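Local coordinates for Low molecular weight phosphotyrosine phosphatase family protein (PDB 5GOT), which probably removes phosphate from phosphotyrosine in proteins, as a low molecular weight protein tyrosine phosphatase of Streptococcus pyogenes, at residues V4-L9 with Y81-D86; N11-P16 with P46-T51. All coordinates share one frame; numbering follows the deposited sequence.

Interaction 1. Residues V4-L9 with Y81-D86; sequences VCFVCL and YIIGMD
C5 and V7 pair with Y81, I83 and M85 through a ladder of four backbone hydrogen bonds, C5 N to Y81 O, I83 N to C5 O, V7 N to I83 O and M85 N to V7 O, all 2.8 to 2.9 Å long. The bonds alternate between donation and acceptance by C5 and V7, the pattern of a parallel pair, and the strand axes run in the same direction at 25°. Apolar side chains meet on both faces. On the one bearing V4, F6 and I83, the CD1 methyl of I83 is 3.8 Å from V4 CG1 and 3.9 Å from F6 CE1, while V4 CG1 also sits above the F6 ring, displaced toward its rim. On the other face V7 lies opposite G84, which has no side chain, and its CG2 meets I82 CG2 at 3.7 Å. Past the last bridge, chi1 (-60°) and chi2 (-51°) of M85 carry its sulfur toward F6; SD stands 5.4 Å from the ring centroid in an oblique Met-aromatic contact.

Farther out, A18 and M22 of helix 14-23 pack on F6, and W136 and L140 of helix 122-140 touch I83 and Y81. F6 bonds through its backbone to E34 and R36 on its other flank, so 2-8 is an inner strand. D86 caps helix 87-96. Because the ladder satisfies the inward peptide groups, apolar contacts can occupy both faces of this central parallel pair, which carries C8, first residue of the family's CX5R signature, at the end of its strand.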
ATOM      1  N   VAL A   4      -2.792   7.141   4.969  1.00 26.03           N
ATOM      2  CA  VAL A   4      -3.042   5.824   4.401  1.00 24.60           C
ATOM      3  C   VAL A   4      -1.768   4.998   4.486  1.00 23.06           C
ATOM      4  O   VAL A   4      -0.681   5.497   4.184  1.00 26.50           O
ATOM      5  CB  VAL A   4      -3.525   5.939   2.945  1.00 26.60           C
ATOM      6  CG1 VAL A   4      -3.612   4.556   2.315  1.00 23.01           C
ATOM      7  CG2 VAL A   4      -4.867   6.662   2.891  1.00 24.45           C
ATOM      8  N   CYS A   5      -1.902   3.736   4.894  1.00 22.25           N
ATOM      9  CA  CYS A   5      -0.773   2.812   4.970  1.00 22.93           C
ATOM     10  C   CYS A   5      -1.129   1.504   4.278  1.00 22.61           C
ATOM     11  O   CYS A   5      -2.017   0.786   4.741  1.00 20.70           O
ATOM     12  CB  CYS A   5      -0.397   2.532   6.424  1.00 23.82           C
ATOM     13  SG  CYS A   5       1.107   1.540   6.585  1.00 24.57           S
ATOM     14  N   PHE A   6      -0.424   1.178   3.195  1.00 21.43           N
ATOM     15  CA  PHE A   6      -0.599  -0.112   2.533  1.00 20.19           C
ATOM     16  C   PHE A   6       0.293  -1.145   3.192  1.00 20.06           C
ATOM     17  O   PHE A   6       1.415  -0.845   3.591  1.00 21.95           O
ATOM     18  CB  PHE A   6      -0.268  -0.030   1.042  1.00 21.19           C
ATOM     19  CG  PHE A   6      -1.096   0.979   0.303  1.00 22.34           C
ATOM     20  CD1 PHE A   6      -2.383   0.669  -0.113  1.00 15.80           C
ATOM     21  CD2 PHE A   6      -0.592   2.245   0.049  1.00 18.52           C
ATOM     22  CE1 PHE A   6      -3.145   1.608  -0.774  1.00 18.41           C
ATOM     23  CE2 PHE A   6      -1.344   3.186  -0.615  1.00 18.50           C
ATOM     24  CZ  PHE A   6      -2.622   2.864  -1.034  1.00 19.52           C
ATOM     25  N   VAL A   7      -0.207  -2.366   3.316  1.00 19.90           N
ATOM     26  CA  VAL A   7       0.468  -3.380   4.111  1.00 21.34           C
ATOM     27  C   VAL A   7       0.484  -4.698   3.353  1.00 20.48           C
ATOM     28  O   VAL A   7      -0.523  -5.086   2.747  1.00 19.95           O
ATOM     29  CB  VAL A   7      -0.212  -3.562   5.490  1.00 22.71           C
ATOM     30  CG1 VAL A   7       0.498  -4.634   6.258  1.00 18.15           C
ATOM     31  CG2 VAL A   7      -0.224  -2.253   6.284  1.00 19.46           C
ATOM     32  N   CYS A   8       1.629  -5.379   3.367  1.00 20.16           N
ATOM     33  CA  CYS A   8       1.707  -6.777   2.935  1.00 23.50           C
ATOM     34  C   CYS A   8       2.643  -7.505   3.902  1.00 22.07           C
ATOM     35  O   CYS A   8       3.000  -6.974   4.954  1.00 22.54           O
ATOM     36  CB  CYS A   8       2.134  -6.902   1.465  1.00 19.25           C
ATOM     37  SG  CYS A   8       3.866  -6.392   1.081  1.00 20.77           S
ATOM     38  N   LEU A   9       3.001  -8.749   3.575  1.00 21.82           N
ATOM     39  CA  LEU A   9       3.747  -9.571   4.525  1.00 23.69           C
ATOM     40  C   LEU A   9       5.146  -9.005   4.777  1.00 28.61           C
ATOM     41  O   LEU A   9       5.586  -8.889   5.932  1.00 23.79           O
ATOM     42  CB  LEU A   9       3.834 -11.011   4.009  1.00 22.10           C
ATOM     43  CG  LEU A   9       4.814 -11.934   4.749  1.00 26.08           C
ATOM     44  CD1 LEU A   9       4.298 -12.283   6.123  1.00 27.09           C
ATOM     45  CD2 LEU A   9       5.085 -13.196   3.940  1.00 25.17           C
ATOM     46  N   TYR A  81      -6.311   4.838   7.561  1.00 25.34           N
ATOM     47  CA  TYR A  81      -6.686   3.697   6.750  1.00 23.02           C
ATOM     48  C   TYR A  81      -5.470   2.802   6.609  1.00 25.31           C
ATOM     49  O   TYR A  81      -4.414   3.254   6.166  1.00 25.06           O
ATOM     50  CB  TYR A  81      -7.190   4.137   5.371  1.00 24.71           C
ATOM     51  CG  TYR A  81      -8.268   5.198   5.425  1.00 29.93           C
ATOM     52  CD1 TYR A  81      -7.937   6.550   5.485  1.00 28.46           C
ATOM     53  CD2 TYR A  81      -9.613   4.851   5.412  1.00 26.36           C
ATOM     54  CE1 TYR A  81      -8.919   7.528   5.537  1.00 29.58           C
ATOM     55  CE2 TYR A  81     -10.606   5.823   5.468  1.00 28.68           C
ATOM     56  CZ  TYR A  81     -10.250   7.158   5.526  1.00 31.83           C
ATOM     57  OH  TYR A  81     -11.222   8.136   5.575  1.00 33.41           O
ATOM     58  N   ILE A  82      -5.620   1.547   6.993  1.00 24.17           N
ATOM     59  CA  ILE A  82      -4.557   0.563   6.923  1.00 22.71           C
ATOM     60  C   ILE A  82      -5.067  -0.507   5.978  1.00 25.00           C
ATOM     61  O   ILE A  82      -6.031  -1.214   6.296  1.00 24.01           O
ATOM     62  CB  ILE A  82      -4.220  -0.003   8.304  1.00 22.81           C
ATOM     63  CG1 ILE A  82      -3.908   1.167   9.242  1.00 23.35           C
ATOM     64  CG2 ILE A  82      -3.061  -0.956   8.205  1.00 21.68           C
ATOM     65  CD1 ILE A  82      -3.899   0.821  10.714  1.00 28.95           C
ATOM     66  N   ILE A  83      -4.449  -0.601   4.803  1.00 19.29           N
ATOM     67  CA  ILE A  83      -5.023  -1.312   3.671  1.00 18.64           C
ATOM     68  C   ILE A  83      -4.111  -2.497   3.368  1.00 20.11           C
ATOM     69  O   ILE A  83      -2.973  -2.313   2.934  1.00 20.07           O
ATOM     70  CB  ILE A  83      -5.185  -0.386   2.453  1.00 22.29           C
ATOM     71  CG1 ILE A  83      -6.051   0.829   2.819  1.00 21.63           C
ATOM     72  CG2 ILE A  83      -5.771  -1.132   1.265  1.00 17.85           C
ATOM     73  CD1 ILE A  83      -6.183   1.862   1.723  1.00 19.88           C
ATOM     74  N   GLY A  84      -4.601  -3.707   3.626  1.00 19.37           N
ATOM     75  CA  GLY A  84      -3.814  -4.901   3.386  1.00 18.89           C
ATOM     76  C   GLY A  84      -3.970  -5.367   1.946  1.00 19.21           C
ATOM     77  O   GLY A  84      -5.035  -5.246   1.346  1.00 17.96           O
ATOM     78  N   MET A  85      -2.873  -5.891   1.382  1.00 18.66           N
ATOM     79  CA  MET A  85      -2.871  -6.201  -0.041  1.00 19.39           C
ATOM     80  C   MET A  85      -3.608  -7.496  -0.371  1.00 20.36           C
ATOM     81  O   MET A  85      -4.072  -7.649  -1.509  1.00 22.40           O
ATOM     82  CB  MET A  85      -1.424  -6.226  -0.569  1.00 19.04           C
ATOM     83  CG  MET A  85      -0.693  -4.884  -0.394  1.00 17.64           C
ATOM     84  SD  MET A  85      -1.600  -3.416  -1.018  1.00 21.60           S
ATOM     85  CE  MET A  85      -1.583  -3.755  -2.792  1.00 20.85           C
ATOM     86  N   ASP A  86      -3.736  -8.424   0.579  1.00 20.77           N
ATOM     87  CA  ASP A  86      -4.591  -9.594   0.400  1.00 23.76           C
ATOM     88  C   ASP A  86      -5.190  -9.964   1.753  1.00 24.75           C
ATOM     89  O   ASP A  86      -4.860  -9.375   2.783  1.00 20.88           O
ATOM     90  CB  ASP A  86      -3.840 -10.783  -0.253  1.00 29.86           C
ATOM     91  CG  ASP A  86      -2.747 -11.410   0.649  1.00 28.76           C
ATOM     92  OD1 ASP A  86      -2.829 -11.351   1.893  1.00 27.14           O
ATOM     93  OD2 ASP A  86      -1.799 -12.011   0.087  1.00 30.80           O
TER

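Interaction 2. Residues N11-P16 with P46-T51; sequences NICRSP and PIHSGT
I12 and H48 are brought together by their first torsions. With chi1 at 66°, I12 CG1 lies between its backbone N and carbonyl carbon, sending CD1 to the edge of the H48 ring and leaving CG2 3.4 Å from P46 O. H48 holds CG opposite its own N (chi1 -172°), which carries the ring to C13, and a near-perpendicular chi2 turns one face toward the sulfur: SG stands over it, 4.1 Å from the centroid and 29° off the normal.

Two hydrogen bonds join the segments, one between backbones and one from a side-chain hydroxyl. H48 N donates to I12 O at 2.8 Å, and T51 OG1 donates to C13 O at 2.9 Å, approaching from above the carbonyl plane. P16 CB packs against I47 CG1 at 4.0 Å. The imidazole is fixed in rotation by a capping bond at the start of helix 49-57, G50 N to H48 ND1, 2.9 Å, and the F122 ring meets it as well.

Across the loop N11 ND2 donates to S15 OG at 3.0 Å, with the hydroxyl near the amide plane, while N11 OD1 receives K66 NZ and K69 N. Residues 11-15 belong to the CX5R(S/T) phosphate-binding P-loop of the family. Tying off the carbonyls of I12 and C13 from outside is consistent with a preset loop shape, and acceptance at ND1 would favour a neutral H48 ring protonated on NE2.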
ATOM      1  N   ASN A  11       6.594  -6.054   2.889  1.00 21.63           N
ATOM      2  CA  ASN A  11       6.786  -4.629   2.577  1.00 21.93           C
ATOM      3  C   ASN A  11       7.994  -4.423   1.653  1.00 21.44           C
ATOM      4  O   ASN A  11       8.756  -3.465   1.796  1.00 21.25           O
ATOM      5  CB  ASN A  11       6.932  -3.801   3.872  1.00 24.02           C
ATOM      6  CG  ASN A  11       6.923  -2.281   3.645  1.00 24.08           C
ATOM      7  OD1 ASN A  11       7.668  -1.543   4.317  1.00 24.16           O
ATOM      8  ND2 ASN A  11       6.059  -1.799   2.741  1.00 21.31           N
ATOM      9  N   ILE A  12       8.178  -5.334   0.697  1.00 23.53           N
ATOM     10  CA  ILE A  12       9.154  -5.114  -0.367  1.00 24.12           C
ATOM     11  C   ILE A  12       8.575  -5.302  -1.757  1.00 22.80           C
ATOM     12  O   ILE A  12       9.169  -4.797  -2.723  1.00 21.89           O
ATOM     13  CB  ILE A  12      10.414  -6.003  -0.186  1.00 24.45           C
ATOM     14  CG1 ILE A  12      10.103  -7.498  -0.336  1.00 24.32           C
ATOM     15  CG2 ILE A  12      11.128  -5.726   1.147  1.00 21.60           C
ATOM     16  CD1 ILE A  12      11.391  -8.362  -0.327  1.00 27.15           C
ATOM     17  N   CYS A  13       7.398  -5.938  -1.912  1.00 23.45           N
ATOM     18  CA  CYS A  13       6.800  -6.173  -3.226  1.00 22.37           C
ATOM     19  C   CYS A  13       5.530  -5.361  -3.389  1.00 21.12           C
ATOM     20  O   CYS A  13       5.568  -4.257  -3.968  1.00 19.06           O
ATOM     21  CB  CYS A  13       6.535  -7.673  -3.424  1.00 20.08           C
ATOM     22  SG  CYS A  13       8.044  -8.701  -3.653  1.00 25.90           S
ATOM     23  N   ARG A  14       4.368  -5.853  -2.938  1.00 19.21           N
ATOM     24  CA  ARG A  14       3.092  -5.240  -3.306  1.00 23.16           C
ATOM     25  C   ARG A  14       2.860  -3.921  -2.575  1.00 19.86           C
ATOM     26  O   ARG A  14       2.473  -2.920  -3.196  1.00 19.32           O
ATOM     27  CB  ARG A  14       1.938  -6.208  -3.024  1.00 19.32           C
ATOM     28  CG  ARG A  14       1.734  -7.283  -4.071  1.00 20.87           C
ATOM     29  CD  ARG A  14       0.687  -8.301  -3.628  1.00 22.53           C
ATOM     30  NE  ARG A  14       1.073  -8.905  -2.358  1.00 23.91           N
ATOM     31  CZ  ARG A  14       0.387  -9.864  -1.747  1.00 23.50           C
ATOM     32  NH1 ARG A  14      -0.726 -10.328  -2.287  1.00 22.88           N
ATOM     33  NH2 ARG A  14       0.824 -10.354  -0.591  1.00 26.44           N
ATOM     34  N   SER A  15       3.073  -3.894  -1.253  1.00 17.44           N
ATOM     35  CA  SER A  15       2.672  -2.686  -0.541  1.00 20.55           C
ATOM     36  C   SER A  15       3.533  -1.474  -0.905  1.00 21.70           C
ATOM     37  O   SER A  15       2.979  -0.371  -1.021  1.00 21.68           O
ATOM     38  CB  SER A  15       2.663  -2.896   0.983  1.00 23.71           C
ATOM     39  OG  SER A  15       3.894  -3.388   1.479  1.00 21.34           O
ATOM     40  N   PRO A  16       4.864  -1.597  -1.106  1.00 21.80           N
ATOM     41  CA  PRO A  16       5.600  -0.419  -1.606  1.00 19.93           C
ATOM     42  C   PRO A  16       5.133   0.010  -2.979  1.00 19.84           C
ATOM     43  O   PRO A  16       5.106   1.212  -3.289  1.00 21.73           O
ATOM     44  CB  PRO A  16       7.069  -0.879  -1.634  1.00 22.84           C
ATOM     45  CG  PRO A  16       7.128  -2.102  -0.843  1.00 25.51           C
ATOM     46  CD  PRO A  16       5.766  -2.748  -0.913  1.00 20.09           C
ATOM     47  N   PRO A  46      15.611  -3.263   0.963  1.00 30.96           N
ATOM     48  CA  PRO A  46      15.007  -2.281   0.061  1.00 27.94           C
ATOM     49  C   PRO A  46      13.856  -2.891  -0.726  1.00 28.55           C
ATOM     50  O   PRO A  46      13.559  -4.087  -0.650  1.00 25.92           O
ATOM     51  CB  PRO A  46      16.172  -1.883  -0.850  1.00 34.65           C
ATOM     52  CG  PRO A  46      17.068  -3.069  -0.831  1.00 32.45           C
ATOM     53  CD  PRO A  46      16.970  -3.650   0.538  1.00 32.19           C
ATOM     54  N   ILE A  47      13.191  -2.026  -1.492  1.00 28.08           N
ATOM     55  CA  ILE A  47      12.143  -2.489  -2.390  1.00 24.55           C
ATOM     56  C   ILE A  47      12.694  -3.596  -3.272  1.00 26.67           C
ATOM     57  O   ILE A  47      13.815  -3.511  -3.782  1.00 27.43           O
ATOM     58  CB  ILE A  47      11.599  -1.320  -3.225  1.00 23.96           C
ATOM     59  CG1 ILE A  47      10.998  -0.251  -2.304  1.00 27.41           C
ATOM     60  CG2 ILE A  47      10.555  -1.814  -4.202  1.00 25.92           C
ATOM     61  CD1 ILE A  47      10.758   1.063  -2.996  1.00 26.89           C
ATOM     62  N   HIS A  48      11.907  -4.652  -3.435  1.00 25.61           N
ATOM     63  CA  HIS A  48      12.285  -5.786  -4.272  1.00 25.69           C
ATOM     64  C   HIS A  48      12.541  -5.338  -5.714  1.00 21.86           C
ATOM     65  O   HIS A  48      11.926  -4.394  -6.214  1.00 22.43           O
ATOM     66  CB  HIS A  48      11.167  -6.829  -4.196  1.00 23.63           C
ATOM     67  CG  HIS A  48      11.479  -8.139  -4.850  1.00 25.11           C
ATOM     68  ND1 HIS A  48      11.402  -8.330  -6.215  1.00 21.44           N
ATOM     69  CD2 HIS A  48      11.807  -9.339  -4.320  1.00 24.54           C
ATOM     70  CE1 HIS A  48      11.698  -9.585  -6.497  1.00 24.27           C
ATOM     71  NE2 HIS A  48      11.949 -10.219  -5.366  1.00 22.75           N
ATOM     72  N   SER A  49      13.478  -6.026  -6.382  1.00 22.44           N
ATOM     73  CA  SER A  49      13.873  -5.636  -7.735  1.00 22.33           C
ATOM     74  C   SER A  49      12.685  -5.613  -8.687  1.00 22.69           C
ATOM     75  O   SER A  49      12.631  -4.779  -9.600  1.00 23.33           O
ATOM     76  CB  SER A  49      14.941  -6.594  -8.272  1.00 23.02           C
ATOM     77  OG  SER A  49      14.504  -7.937  -8.134  1.00 22.72           O
ATOM     78  N   GLY A  50      11.728  -6.526  -8.502  1.00 22.47           N
ATOM     79  CA  GLY A  50      10.587  -6.580  -9.406  1.00 23.67           C
ATOM     80  C   GLY A  50       9.700  -5.351  -9.307  1.00 23.52           C
ATOM     81  O   GLY A  50       9.171  -4.870 -10.317  1.00 24.24           O
ATOM     82  N   THR A  51       9.504  -4.840  -8.089  1.00 23.16           N
ATOM     83  CA  THR A  51       8.746  -3.600  -7.927  1.00 23.00           C
ATOM     84  C   THR A  51       9.549  -2.394  -8.413  1.00 22.49           C
ATOM     85  O   THR A  51       9.011  -1.522  -9.106  1.00 25.83           O
ATOM     86  CB  THR A  51       8.310  -3.441  -6.463  1.00 24.40           C
ATOM     87  OG1 THR A  51       7.389  -4.496  -6.149  1.00 22.07           O
ATOM     88  CG2 THR A  51       7.596  -2.092  -6.240  1.00 21.12           C
TER

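In the fold
Both interactions are largely buried, but the centre of interaction 1 lies about 5 Å from the centre of the chain and that of interaction 2 about 10 Å, where P46 is exposed. The first joins neighbouring strands by a regular backbone ladder with apolar faces; the second joins the starts of two helices by irregular bonds, one from a side-chain hydroxyl, with sulfur over an imidazole. Strand 2-8 and helix 14-23 follow each other in sequence, so the P-loop, running from the end of the strand into the helix, has residues in both contacts. The two also touch: D86 OD2 forms a salt bridge with R14 NH1 at 3.1 Å, and S15 CB packs 3.5 Å from F6 O.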